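Local coordinates for lipoprotein (Colwellia psychrerythraea, PDB 3O0Y) that is of unknown function but is a putative lipoprotein of the DUF885 family, placed in the Peptidase_MA clan and so perhaps distantly related to metallopeptidases, at residues E456-F459 with L460-I463; I448-N451 with L452-A455; G332-G335 with E336-A340; E322-A326 with Q327-K331; P219-N222 with V223-K227. All coordinates share one frame; numbering follows the deposited sequence.

Contact 1 of 5, residues E456-F459 with L460-I463; sequences ELPF and LRRI
Phe459 and Ile463, one helical turn apart, meet through ring atom CE2 and methyl CD1 at 3.7 Å. The Phe459 ring is swung beside its own carbonyl carbon, CG trans to the backbone N (chi1 -175°), and this carries it forward along the turn to Ile463, where the two side chains lie at a slant. The Arg462 NH1 end comes up at the edge of the same ring, near its plane. A lysine in place of Phe459 would probably deprive the Ile463 methyl of its aromatic neighbour and put a second positive charge near Arg462. In the guanidinium plane of Arg462, a water accepts from NH1 at 3.0 Å and donates to Leu457 O at 2.9 Å, tying the loop to the short helix, while NH2 bonds Leu452 O. Arg461 turns the other way: Leu457 CD1 sits 4.0 Å above its guanidinium plane, towards the rim, and NH1 bonds Asn105 OD1. The backbone turn is closed by Arg462 N to Phe459 O at 2.8 Å, with a weak bond from Arg461 N to Pro458 O. Helix 100-117 packs on Leu457, Leu460 and Arg461, and helix 27-44 receives Pro458, Phe459, Leu460 and Ile463.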
loop_
_atom_site.group_PDB
_atom_site.type_symbol
_atom_site.label_atom_id
_atom_site.label_comp_id
_atom_site.label_asym_id
_atom_site.label_seq_id
_atom_site.Cartn_x
_atom_site.Cartn_y
_atom_site.Cartn_z
ATOM N N GLU A 456 13.342 -17.764 8.687
ATOM C CA GLU A 456 13.411 -18.052 10.134
ATOM C C GLU A 456 12.510 -17.194 11.020
ATOM O O GLU A 456 12.344 -17.564 12.172
ATOM C CB GLU A 456 14.830 -17.976 10.618
ATOM C CG GLU A 456 15.359 -16.623 10.882
ATOM C CD GLU A 456 15.713 -15.730 9.683
ATOM O OE1 GLU A 456 15.513 -16.019 8.449
ATOM O OE2 GLU A 456 16.262 -14.665 10.031
ATOM N N LEU A 457 11.864 -16.143 10.495
ATOM C CA LEU A 457 10.995 -15.278 11.295
ATOM C C LEU A 457 9.598 -15.882 11.247
ATOM O O LEU A 457 9.205 -16.520 10.263
ATOM C CB LEU A 457 10.965 -13.877 10.698
ATOM C CG LEU A 457 12.306 -13.132 10.746
ATOM C CD1 LEU A 457 12.141 -11.744 10.122
ATOM C CD2 LEU A 457 12.897 -13.034 12.166
ATOM N N PRO A 458 8.842 -15.669 12.299
ATOM C CA PRO A 458 7.415 -15.964 12.297
ATOM C C PRO A 458 6.757 -15.396 11.073
ATOM O O PRO A 458 7.142 -14.307 10.611
ATOM C CB PRO A 458 6.875 -15.261 13.565
ATOM C CG PRO A 458 7.970 -14.672 14.226
ATOM C CD PRO A 458 9.253 -14.889 13.457
ATOM N N PHE A 459 5.773 -16.100 10.518
ATOM C CA PHE A 459 5.278 -15.746 9.197
ATOM C C PHE A 459 4.765 -14.334 9.097
ATOM O O PHE A 459 5.108 -13.616 8.154
ATOM C CB PHE A 459 4.183 -16.655 8.678
ATOM C CG PHE A 459 3.789 -16.345 7.289
ATOM C CD1 PHE A 459 4.494 -16.815 6.226
ATOM C CD2 PHE A 459 2.667 -15.586 7.068
ATOM C CE1 PHE A 459 4.071 -16.491 4.912
ATOM C CE2 PHE A 459 2.273 -15.235 5.807
ATOM C CZ PHE A 459 2.993 -15.676 4.728
ATOM N N LEU A 460 4.038 -13.842 10.087
ATOM C CA LEU A 460 3.530 -12.493 9.924
ATOM C C LEU A 460 4.643 -11.428 9.894
ATOM O O LEU A 460 4.473 -10.356 9.285
ATOM C CB LEU A 460 2.558 -12.167 11.062
ATOM C CG LEU A 460 1.160 -12.803 10.949
ATOM C CD1 LEU A 460 0.239 -12.336 12.150
ATOM C CD2 LEU A 460 0.471 -12.530 9.614
ATOM N N ARG A 461 5.798 -11.767 10.455
ATOM C CA ARG A 461 6.961 -10.914 10.334
ATOM C C ARG A 461 7.560 -10.856 8.950
ATOM O O ARG A 461 8.186 -9.842 8.600
ATOM C CB ARG A 461 8.080 -11.264 11.306
ATOM C CG ARG A 461 7.743 -10.712 12.728
ATOM C CD ARG A 461 9.038 -10.563 13.525
ATOM N NE ARG A 461 9.997 -9.599 12.961
ATOM C CZ ARG A 461 11.206 -9.366 13.426
ATOM N NH1 ARG A 461 11.720 -10.020 14.483
ATOM N NH2 ARG A 461 11.977 -8.475 12.823
ATOM N N ARG A 462 7.338 -11.883 8.150
ATOM C CA ARG A 462 7.825 -11.889 6.799
ATOM C C ARG A 462 7.036 -10.991 5.821
ATOM O O ARG A 462 7.548 -10.605 4.777
ATOM C CB ARG A 462 7.940 -13.308 6.222
ATOM C CG ARG A 462 8.856 -14.158 7.024
ATOM C CD ARG A 462 8.756 -15.584 6.716
ATOM N NE ARG A 462 9.161 -15.847 5.346
ATOM C CZ ARG A 462 8.992 -17.024 4.727
ATOM N NH1 ARG A 462 8.475 -18.059 5.383
ATOM N NH2 ARG A 462 9.428 -17.208 3.496
ATOM N N ILE A 463 5.813 -10.656 6.173
ATOM C CA ILE A 463 4.922 -9.798 5.375
ATOM C C ILE A 463 4.409 -8.577 6.144
ATOM O O ILE A 463 3.393 -7.965 5.761
ATOM C CB ILE A 463 3.704 -10.584 4.898
ATOM C CG1 ILE A 463 2.967 -11.242 6.063
ATOM C CG2 ILE A 463 4.171 -11.737 3.948
ATOM C CD1 ILE A 463 1.435 -11.588 5.736
HETATM O O HOH W 1 8.002 -18.296 8.354
#

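Contact 2 of 5, residues I448-N451 with L452-A455; sequences IALN and LDQA
Leu452 closes the last regular turn of helix 444-452, its N bonding Ile448 O at 2.9 Å (N-H...O 157°), and Asp453 N follows with a bond to Ala449 O at 3.0 Å. This is the tight part: buried Leu452 also brings CG to 3.4 Å from Ile448 O. A slack spot lies beside it, where Ile448 CG2 and Leu452 CD1 only graze at 4.5 Å. The looser, partly exposed side is that of Asp453, whose CB rests against Leu450 O, and Gln454. There Gln454 N reaches Asn451 O at 3.1 Å from above the carbonyl plane. With Gln454 CG opposite its carbonyl carbon (chi1 -48°), CG comes to 3.4 Å from Leu450 O, and the bend at chi2 keeps the amide group close by. Replacing Gln454 with an alanine would probably uncover Leu450 O and open a gap beside the last turn. Gln454 itself centres an inverse gamma turn, closed by a weak bond from Ala455 N to Asp453 O, which bends the chain away. Since Asp453 carries a carboxylate at the C-terminal end of a helix, the helix dipole would probably not stabilise its charge, and the bond of OD1 to Ser383 OG may help to compensate.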
loop_
_atom_site.group_PDB
_atom_site.type_symbol
_atom_site.label_atom_id
_atom_site.label_comp_id
_atom_site.label_asym_id
_atom_site.label_seq_id
_atom_site.Cartn_x
_atom_site.Cartn_y
_atom_site.Cartn_z
ATOM N N ILE A 448 10.764 -5.686 0.085
ATOM C CA ILE A 448 9.708 -6.725 0.346
ATOM C C ILE A 448 10.214 -8.147 0.074
ATOM O O ILE A 448 9.992 -9.071 0.831
ATOM C CB ILE A 448 8.452 -6.389 -0.457
ATOM C CG1 ILE A 448 7.750 -5.221 0.228
ATOM C CG2 ILE A 448 7.479 -7.599 -0.640
ATOM C CD1 ILE A 448 6.687 -4.576 -0.582
ATOM N N ALA A 449 10.906 -8.339 -1.027
ATOM C CA ALA A 449 11.461 -9.609 -1.350
ATOM C C ALA A 449 12.499 -10.097 -0.342
ATOM O O ALA A 449 12.479 -11.270 0.099
ATOM C CB ALA A 449 12.076 -9.558 -2.817
ATOM N N LEU A 450 13.384 -9.196 0.112
ATOM C CA LEU A 450 14.298 -9.570 1.204
ATOM C C LEU A 450 13.524 -9.965 2.466
ATOM O O LEU A 450 13.904 -10.908 3.128
ATOM C CB LEU A 450 15.347 -8.479 1.466
ATOM C CG LEU A 450 16.450 -8.387 0.442
ATOM C CD1 LEU A 450 17.289 -7.064 0.648
ATOM C CD2 LEU A 450 17.395 -9.687 0.469
ATOM N N ASN A 451 12.472 -9.227 2.816
ATOM C CA ASN A 451 11.735 -9.567 4.014
ATOM C C ASN A 451 11.098 -10.951 3.861
ATOM O O ASN A 451 11.164 -11.741 4.815
ATOM C CB ASN A 451 10.658 -8.562 4.252
ATOM C CG ASN A 451 10.099 -8.608 5.660
ATOM O OD1 ASN A 451 10.371 -9.542 6.480
ATOM N ND2 ASN A 451 9.298 -7.620 5.964
ATOM N N LEU A 452 10.577 -11.265 2.658
ATOM C CA LEU A 452 9.993 -12.581 2.461
ATOM C C LEU A 452 11.013 -13.679 2.612
ATOM O O LEU A 452 10.720 -14.752 3.175
ATOM C CB LEU A 452 9.400 -12.686 1.075
ATOM C CG LEU A 452 8.120 -11.968 0.838
ATOM C CD1 LEU A 452 7.797 -12.041 -0.740
ATOM C CD2 LEU A 452 6.936 -12.473 1.719
ATOM N N ASP A 453 12.271 -13.406 2.201
ATOM C CA ASP A 453 13.325 -14.370 2.326
ATOM C C ASP A 453 13.788 -14.722 3.797
ATOM O O ASP A 453 14.555 -15.695 3.989
ATOM C CB ASP A 453 14.562 -13.936 1.571
ATOM C CG ASP A 453 14.519 -14.202 0.079
ATOM O OD1 ASP A 453 13.788 -15.092 -0.410
ATOM O OD2 ASP A 453 15.269 -13.430 -0.630
ATOM N N GLN A 454 13.354 -13.958 4.790
ATOM C CA GLN A 454 13.688 -14.223 6.182
ATOM C C GLN A 454 12.879 -15.333 6.780
ATOM O O GLN A 454 12.012 -15.151 7.652
ATOM C CB GLN A 454 13.671 -12.927 7.012
ATOM C CG GLN A 454 14.460 -11.765 6.356
ATOM C CD GLN A 454 15.859 -12.136 5.876
ATOM O OE1 GLN A 454 16.171 -11.942 4.675
ATOM N NE2 GLN A 454 16.646 -12.710 6.725
ATOM N N ALA A 455 13.123 -16.527 6.285
ATOM C CA ALA A 455 12.215 -17.606 6.533
ATOM C C ALA A 455 12.291 -18.116 7.969
ATOM O O ALA A 455 11.402 -18.899 8.377
ATOM C CB ALA A 455 12.532 -18.791 5.580
#

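Contact 3 of 5, residues G332-G335 with E336-A340; sequences GTVG and ERMVA
A capping box starts helix 334-342, with Thr333 at the N-cap and Glu336 three residues on, each side chain accepting from the backbone N-H of the other. Glu336 N donates to Thr333 OG1 at 2.9 Å, and Thr333 N returns a bond to Glu336 OE1 at 2.9 Å, meeting that oxygen from above the carboxylate plane. Thr333 can cap because OG1 stands between its own N and carbonyl carbon (chi1 67°), facing the first turn. The Glu336 chain runs out extended beyond CG, and the two side chains cross at a slant. Gly332 fits this corner: its CA lies 3.3 Å from Glu336 OE1, a side chain there would clash with that oxygen, and its positive phi itself calls for glycine. Arg337 adds a second grip. Its N and NE both donate to Thr333 O, at 3.0 Å and 3.2 Å, from opposite faces of the carbonyl plane, the NE bond lying in the guanidinium plane. The far end of that group is held from outside the turn, NH1 by Tyr329 O and NH2 by Asn321 OD1, so its rotation is well fixed. Val334 and Met338 pack together on Met320 of helix 302-326. Val334 also meets the arginine, the two side chains crossing at a slant with Val334 CG2 3.7 Å from Arg337 NH2.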
loop_
_atom_site.group_PDB
_atom_site.type_symbol
_atom_site.label_atom_id
_atom_site.label_comp_id
_atom_site.label_asym_id
_atom_site.label_seq_id
_atom_site.Cartn_x
_atom_site.Cartn_y
_atom_site.Cartn_z
ATOM N N GLY A 332 9.252 32.408 -11.519
ATOM C CA GLY A 332 8.061 31.803 -10.924
ATOM C C GLY A 332 8.438 30.821 -9.812
ATOM O O GLY A 332 9.646 30.613 -9.476
ATOM N N THR A 333 7.402 30.216 -9.253
ATOM C CA THR A 333 7.597 29.271 -8.160
ATOM C C THR A 333 8.264 28.010 -8.706
ATOM O O THR A 333 8.301 27.760 -9.940
ATOM C CB THR A 333 6.281 28.911 -7.548
ATOM O OG1 THR A 333 5.515 28.166 -8.491
ATOM C CG2 THR A 333 5.553 30.171 -7.053
ATOM N N VAL A 334 8.790 27.204 -7.785
ATOM C CA VAL A 334 9.294 25.896 -8.168
ATOM C C VAL A 334 8.184 25.077 -8.911
ATOM O O VAL A 334 8.385 24.451 -9.920
ATOM C CB VAL A 334 9.849 25.142 -6.949
ATOM C CG1 VAL A 334 10.097 23.708 -7.346
ATOM C CG2 VAL A 334 11.150 25.794 -6.448
ATOM N N GLY A 335 6.965 25.100 -8.383
ATOM C CA GLY A 335 5.888 24.432 -9.003
ATOM C C GLY A 335 5.559 24.881 -10.410
ATOM O O GLY A 335 5.353 24.047 -11.303
ATOM N N GLU A 336 5.554 26.189 -10.617
ATOM C CA GLU A 336 5.317 26.734 -11.927
ATOM C C GLU A 336 6.353 26.252 -12.892
ATOM O O GLU A 336 6.039 25.985 -14.052
ATOM C CB GLU A 336 5.317 28.260 -11.858
ATOM C CG GLU A 336 3.932 28.710 -11.332
ATOM C CD GLU A 336 3.889 30.119 -10.783
ATOM O OE1 GLU A 336 4.935 30.786 -10.612
ATOM O OE2 GLU A 336 2.762 30.523 -10.391
ATOM N N ARG A 337 7.594 26.216 -12.417
ATOM C CA ARG A 337 8.691 25.808 -13.289
ATOM C C ARG A 337 8.579 24.321 -13.671
ATOM O O ARG A 337 8.814 23.928 -14.840
ATOM C CB ARG A 337 10.056 26.172 -12.679
ATOM C CG ARG A 337 10.390 27.644 -12.955
ATOM C CD ARG A 337 11.616 28.134 -12.267
ATOM N NE ARG A 337 11.346 28.327 -10.839
ATOM C CZ ARG A 337 12.272 28.544 -9.891
ATOM N NH1 ARG A 337 13.560 28.590 -10.183
ATOM N NH2 ARG A 337 11.905 28.728 -8.595
ATOM N N MET A 338 8.192 23.479 -12.716
ATOM C CA MET A 338 8.006 22.076 -13.012
ATOM C C MET A 338 6.834 21.828 -13.978
ATOM O O MET A 338 6.913 20.972 -14.880
ATOM C CB MET A 338 7.834 21.280 -11.726
ATOM C CG MET A 338 9.075 21.295 -10.785
ATOM S SD MET A 338 10.644 20.741 -11.481
ATOM C CE MET A 338 10.193 19.043 -11.953
ATOM N N VAL A 339 5.774 22.612 -13.833
ATOM C CA VAL A 339 4.672 22.576 -14.832
ATOM C C VAL A 339 5.133 22.934 -16.222
ATOM O O VAL A 339 4.789 22.256 -17.180
ATOM C CB VAL A 339 3.545 23.499 -14.372
ATOM C CG1 VAL A 339 2.592 23.716 -15.521
ATOM C CG2 VAL A 339 2.872 22.931 -13.117
ATOM N N ALA A 340 5.970 23.973 -16.338
ATOM C CA ALA A 340 6.527 24.402 -17.596
ATOM C C ALA A 340 7.398 23.293 -18.210
ATOM O O ALA A 340 7.274 23.006 -19.399
ATOM C CB ALA A 340 7.433 25.699 -17.419
#

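Contact 4 of 5, residues E322-A326 with Q327-K331; sequences EILLA and QGYTK
Leu324 and Tyr329 slant across each other where helix 302-326 gives way to loop, Leu324 CD2 touching Tyr329 CB at 3.9 Å. The apolar touch is made at the root of the tyrosine, while Leu324 O lies at the edge of the ring, near its plane. The far end of the ring leads off from the helix end: CG stands opposite the carbonyl carbon (chi1 -74°), and the hydroxyl bonds Glu344 OE2 and, weakly, a Tris molecule probably left from crystallisation. Leu325 and Thr330 meet differently, about at right angles, with Leu325 CD2 lying against Thr330 CB at 3.8 Å on the exposed side. Gln327 CG lies 3.6 Å from Ile323 O, and the bend at chi2 (-53°) swings the amide round to a water. Its NE2 donates to that water at 2.8 Å, which in turn donates to Ile323 O, a carbonyl also bonded by Gln327 N. Beneath these side chains, Leu324 O accepts from Tyr329 N at 3.0 Å, and Leu325 O from Gly328 N at 2.9 Å, both donors lying above the carbonyl planes. Gly328 makes the reversal possible, since its phi of 96° would jam a side chain against the preceding carbonyl. Helix 491-515 takes up Ile323 and Leu324 nearby. Two bonds back into the last turn, a glycine of positive phi, and an apolar pair spanning the end together identify the Schellman motif, a common way to terminate a helix.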
loop_
_atom_site.group_PDB
_atom_site.type_symbol
_atom_site.label_atom_id
_atom_site.label_comp_id
_atom_site.label_asym_id
_atom_site.label_seq_id
_atom_site.Cartn_x
_atom_site.Cartn_y
_atom_site.Cartn_z
ATOM N N GLU A 322 17.632 26.062 -6.643
ATOM C CA GLU A 322 19.003 26.207 -7.054
ATOM C C GLU A 322 19.369 25.444 -8.333
ATOM O O GLU A 322 20.068 25.939 -9.226
ATOM C CB GLU A 322 19.982 25.737 -5.983
ATOM C CG GLU A 322 19.952 26.535 -4.727
ATOM C CD GLU A 322 20.323 27.970 -4.842
ATOM O OE1 GLU A 322 21.002 28.381 -5.800
ATOM O OE2 GLU A 322 19.976 28.698 -3.883
ATOM N N ILE A 323 18.862 24.232 -8.411
ATOM C CA ILE A 323 19.108 23.422 -9.584
ATOM C C ILE A 323 18.425 24.041 -10.790
ATOM O O ILE A 323 19.008 24.086 -11.872
ATOM C CB ILE A 323 18.689 21.969 -9.303
ATOM C CG1 ILE A 323 19.495 21.375 -8.146
ATOM C CG2 ILE A 323 18.648 21.089 -10.559
ATOM C CD1 ILE A 323 18.882 20.100 -7.592
ATOM N N LEU A 324 17.153 24.466 -10.627
ATOM C CA LEU A 324 16.430 25.150 -11.670
ATOM C C LEU A 324 17.149 26.374 -12.215
ATOM O O LEU A 324 17.263 26.546 -13.429
ATOM C CB LEU A 324 14.975 25.485 -11.250
ATOM C CG LEU A 324 14.030 24.281 -11.228
ATOM C CD1 LEU A 324 12.892 24.548 -10.260
ATOM C CD2 LEU A 324 13.530 23.902 -12.677
ATOM N N LEU A 325 17.609 27.245 -11.323
ATOM C CA LEU A 325 18.298 28.429 -11.716
ATOM C C LEU A 325 19.499 28.070 -12.579
ATOM O O LEU A 325 19.738 28.718 -13.618
ATOM C CB LEU A 325 18.847 29.179 -10.469
ATOM C CG LEU A 325 17.768 29.913 -9.695
ATOM C CD1 LEU A 325 18.385 30.533 -8.437
ATOM C CD2 LEU A 325 17.135 30.985 -10.461
ATOM N N ALA A 326 20.233 27.015 -12.187
ATOM C CA ALA A 326 21.419 26.636 -12.874
ATOM C C ALA A 326 21.122 26.129 -14.310
ATOM O O ALA A 326 22.010 26.133 -15.186
ATOM C CB ALA A 326 22.222 25.568 -12.086
ATOM N N GLN A 327 19.927 25.646 -14.526
ATOM C CA GLN A 327 19.455 25.239 -15.864
ATOM C C GLN A 327 18.841 26.361 -16.652
ATOM O O GLN A 327 18.439 26.156 -17.813
ATOM C CB GLN A 327 18.430 24.090 -15.764
ATOM C CG GLN A 327 18.992 22.796 -15.208
ATOM C CD GLN A 327 20.206 22.363 -15.962
ATOM O OE1 GLN A 327 20.172 22.236 -17.185
ATOM N NE2 GLN A 327 21.221 22.019 -15.234
ATOM N N GLY A 328 18.714 27.554 -16.037
ATOM C CA GLY A 328 18.179 28.712 -16.731
ATOM C C GLY A 328 16.682 28.972 -16.509
ATOM O O GLY A 328 16.074 29.771 -17.239
ATOM N N TYR A 329 16.116 28.286 -15.538
ATOM C CA TYR A 329 14.693 28.384 -15.192
ATOM C C TYR A 329 14.570 29.228 -13.949
ATOM O O TYR A 329 14.744 28.723 -12.857
ATOM C CB TYR A 329 14.087 27.011 -15.011
ATOM C CG TYR A 329 13.873 26.295 -16.315
ATOM C CD1 TYR A 329 12.603 26.238 -16.896
ATOM C CD2 TYR A 329 14.944 25.727 -17.011
ATOM C CE1 TYR A 329 12.425 25.621 -18.149
ATOM C CE2 TYR A 329 14.766 25.144 -18.256
ATOM C CZ TYR A 329 13.528 25.044 -18.798
ATOM O OH TYR A 329 13.326 24.477 -20.074
ATOM N N THR A 330 14.327 30.536 -14.143
ATOM C CA THR A 330 14.557 31.492 -13.104
ATOM C C THR A 330 13.254 32.243 -12.729
ATOM O O THR A 330 13.264 33.007 -11.775
ATOM C CB THR A 330 15.585 32.566 -13.496
ATOM O OG1 THR A 330 14.953 33.441 -14.396
ATOM C CG2 THR A 330 16.801 31.958 -14.207
ATOM N N LYS A 331 12.179 32.020 -13.448
ATOM C CA LYS A 331 10.908 32.777 -13.226
ATOM C C LYS A 331 9.861 31.885 -12.572
ATOM O O LYS A 331 9.591 30.763 -13.027
ATOM C CB LYS A 331 10.366 33.335 -14.574
ATOM C CG LYS A 331 11.426 33.756 -15.681
ATOM C CD LYS A 331 10.841 34.192 -17.179
ATOM C CE LYS A 331 11.549 33.524 -18.483
ATOM N NZ LYS A 331 13.023 33.841 -18.898
HETATM O O HOH W 2 21.240 22.308 -12.452
#

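Contact 5 of 5, residues P219-N222 with V223-K227; sequences PFVN and VFREK
Val223 N bonds Pro219 O at 2.9 Å, the first of four successive i to i+4 bonds that open helix 219-228. Arg225 N to Val221 O (2.8 Å) and Glu226 N to Asn222 O continue the pattern, whereas Phe224 N to Phe220 O is weak at 3.4 Å; that oxygen also accepts from Tyr167 OH. The side chains meet chiefly at Arg225, which runs extended from CG to NE alongside Val221, both pointing the same way. Val221 CG1 lies over one face of the guanidinium, off-centre towards its rim; the 3.1 Å between Val221 CG1 and Arg225 NH1 is shorter than a normal contact and may be a fault of the model. Asn222 runs beside the same arginine with its amide at the guanidinium edge, the two planes 37° apart. Arg225 NH1 hydrogen-bonds Glu216 O, in the chain just before the helix. On Val223, a chi1 of 169° puts CG2 opposite the carbonyl carbon, beside the backbone N, where it faces Pro219 O. Phe220 and Phe224 point elsewhere, into the core: helix 144-154 packs on Phe220, helix 161-172 on both rings, and helix 236-268 receives them together with Val221 and Arg225.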
loop_
_atom_site.group_PDB
_atom_site.type_symbol
_atom_site.label_atom_id
_atom_site.label_comp_id
_atom_site.label_asym_id
_atom_site.label_seq_id
_atom_site.Cartn_x
_atom_site.Cartn_y
_atom_site.Cartn_z
ATOM N N PRO A 219 -15.324 -7.520 -16.436
ATOM C CA PRO A 219 -13.969 -8.067 -16.307
ATOM C C PRO A 219 -13.874 -9.413 -15.627
ATOM O O PRO A 219 -12.956 -10.182 -15.927
ATOM C CB PRO A 219 -13.243 -6.990 -15.512
ATOM C CG PRO A 219 -13.907 -5.738 -15.927
ATOM C CD PRO A 219 -15.340 -6.067 -16.116
ATOM N N PHE A 220 -14.760 -9.701 -14.702
ATOM C CA PHE A 220 -14.739 -11.041 -14.085
ATOM C C PHE A 220 -14.818 -12.134 -15.167
ATOM O O PHE A 220 -14.191 -13.183 -15.049
ATOM C CB PHE A 220 -15.908 -11.216 -13.119
ATOM C CG PHE A 220 -15.630 -10.811 -11.661
ATOM C CD1 PHE A 220 -14.514 -11.201 -10.980
ATOM C CD2 PHE A 220 -16.618 -10.089 -10.963
ATOM C CE1 PHE A 220 -14.348 -10.870 -9.619
ATOM C CE2 PHE A 220 -16.452 -9.761 -9.637
ATOM C CZ PHE A 220 -15.317 -10.154 -8.970
ATOM N N VAL A 221 -15.716 -11.939 -16.146
ATOM C CA VAL A 221 -15.842 -12.860 -17.321
ATOM C C VAL A 221 -14.642 -12.790 -18.269
ATOM O O VAL A 221 -14.085 -13.817 -18.660
ATOM C CB VAL A 221 -17.075 -12.551 -18.129
ATOM C CG1 VAL A 221 -17.190 -13.591 -19.288
ATOM C CG2 VAL A 221 -18.301 -12.537 -17.210
ATOM N N ASN A 222 -14.253 -11.592 -18.686
ATOM C CA ASN A 222 -13.165 -11.463 -19.648
ATOM C C ASN A 222 -11.803 -11.983 -19.146
ATOM O O ASN A 222 -11.039 -12.609 -19.896
ATOM C CB ASN A 222 -13.097 -10.006 -20.148
ATOM C CG ASN A 222 -14.287 -9.606 -21.057
ATOM O OD1 ASN A 222 -14.642 -8.421 -21.149
ATOM N ND2 ASN A 222 -14.845 -10.553 -21.742
ATOM N N VAL A 223 -11.486 -11.728 -17.869
ATOM C CA VAL A 223 -10.317 -12.313 -17.273
ATOM C C VAL A 223 -10.417 -13.814 -17.259
ATOM O O VAL A 223 -9.478 -14.514 -17.573
ATOM C CB VAL A 223 -10.143 -11.786 -15.810
ATOM C CG1 VAL A 223 -9.054 -12.634 -15.114
ATOM C CG2 VAL A 223 -9.838 -10.231 -15.891
ATOM N N PHE A 224 -11.552 -14.332 -16.839
ATOM C CA PHE A 224 -11.719 -15.748 -16.828
ATOM C C PHE A 224 -11.547 -16.330 -18.255
ATOM O O PHE A 224 -10.856 -17.356 -18.443
ATOM C CB PHE A 224 -13.076 -16.119 -16.279
ATOM C CG PHE A 224 -13.244 -17.583 -16.102
ATOM C CD1 PHE A 224 -12.844 -18.207 -14.964
ATOM C CD2 PHE A 224 -13.799 -18.350 -17.115
ATOM C CE1 PHE A 224 -13.030 -19.599 -14.802
ATOM C CE2 PHE A 224 -13.973 -19.724 -16.986
ATOM C CZ PHE A 224 -13.585 -20.354 -15.849
ATOM N N ARG A 225 -12.097 -15.649 -19.269
ATOM C CA ARG A 225 -11.950 -16.176 -20.630
ATOM C C ARG A 225 -10.482 -16.240 -21.035
ATOM O O ARG A 225 -10.065 -17.170 -21.693
ATOM C CB ARG A 225 -12.688 -15.310 -21.654
ATOM C CG ARG A 225 -14.158 -15.339 -21.641
ATOM C CD ARG A 225 -14.764 -14.327 -22.707
ATOM N NE ARG A 225 -16.158 -14.625 -22.968
ATOM C CZ ARG A 225 -17.175 -13.814 -22.699
ATOM N NH1 ARG A 225 -16.975 -12.557 -22.226
ATOM N NH2 ARG A 225 -18.401 -14.233 -22.979
ATOM N N GLU A 226 -9.713 -15.208 -20.717
ATOM C CA GLU A 226 -8.327 -15.163 -21.126
ATOM C C GLU A 226 -7.477 -16.223 -20.439
ATOM O O GLU A 226 -6.669 -16.903 -21.083
ATOM C CB GLU A 226 -7.702 -13.784 -20.900
ATOM C CG GLU A 226 -6.147 -13.865 -21.116
ATOM C CD GLU A 226 -5.416 -12.535 -21.398
ATOM O OE1 GLU A 226 -6.074 -11.450 -21.453
ATOM O OE2 GLU A 226 -4.160 -12.595 -21.564
ATOM N N LYS A 227 -7.718 -16.442 -19.155
ATOM C CA LYS A 227 -6.984 -17.466 -18.406
ATOM C C LYS A 227 -7.421 -18.891 -18.735
ATOM O O LYS A 227 -6.569 -19.750 -18.985
ATOM C CB LYS A 227 -7.095 -17.159 -16.912
ATOM C CG LYS A 227 -6.371 -15.859 -16.597
ATOM C CD LYS A 227 -6.155 -15.605 -15.093
ATOM C CE LYS A 227 -5.497 -14.224 -14.817
ATOM N NZ LYS A 227 -5.167 -13.977 -13.358
#

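Along the chain the order is contact 5, contact 4, contact 3, contact 2 and contact 1, all within one largely helical chain. They form two close pairs and one outlier. Contacts 4 and 3 sit with centres about 10 Å apart, spanning the turn from helix 302-326 into helix 334-342; contacts 2 and 1, with centres about 8 Å apart, do the same between helices 444-452 and 459-462. The pairs lie far apart, contacts 1 and 3 having centres about 45 Å apart on opposite sides of the chain's centre. Contact 5 stands alone on helix 219-228, its centre about 32 Å from that of contact 2. Most thus illustrate how helices begin, end and connect.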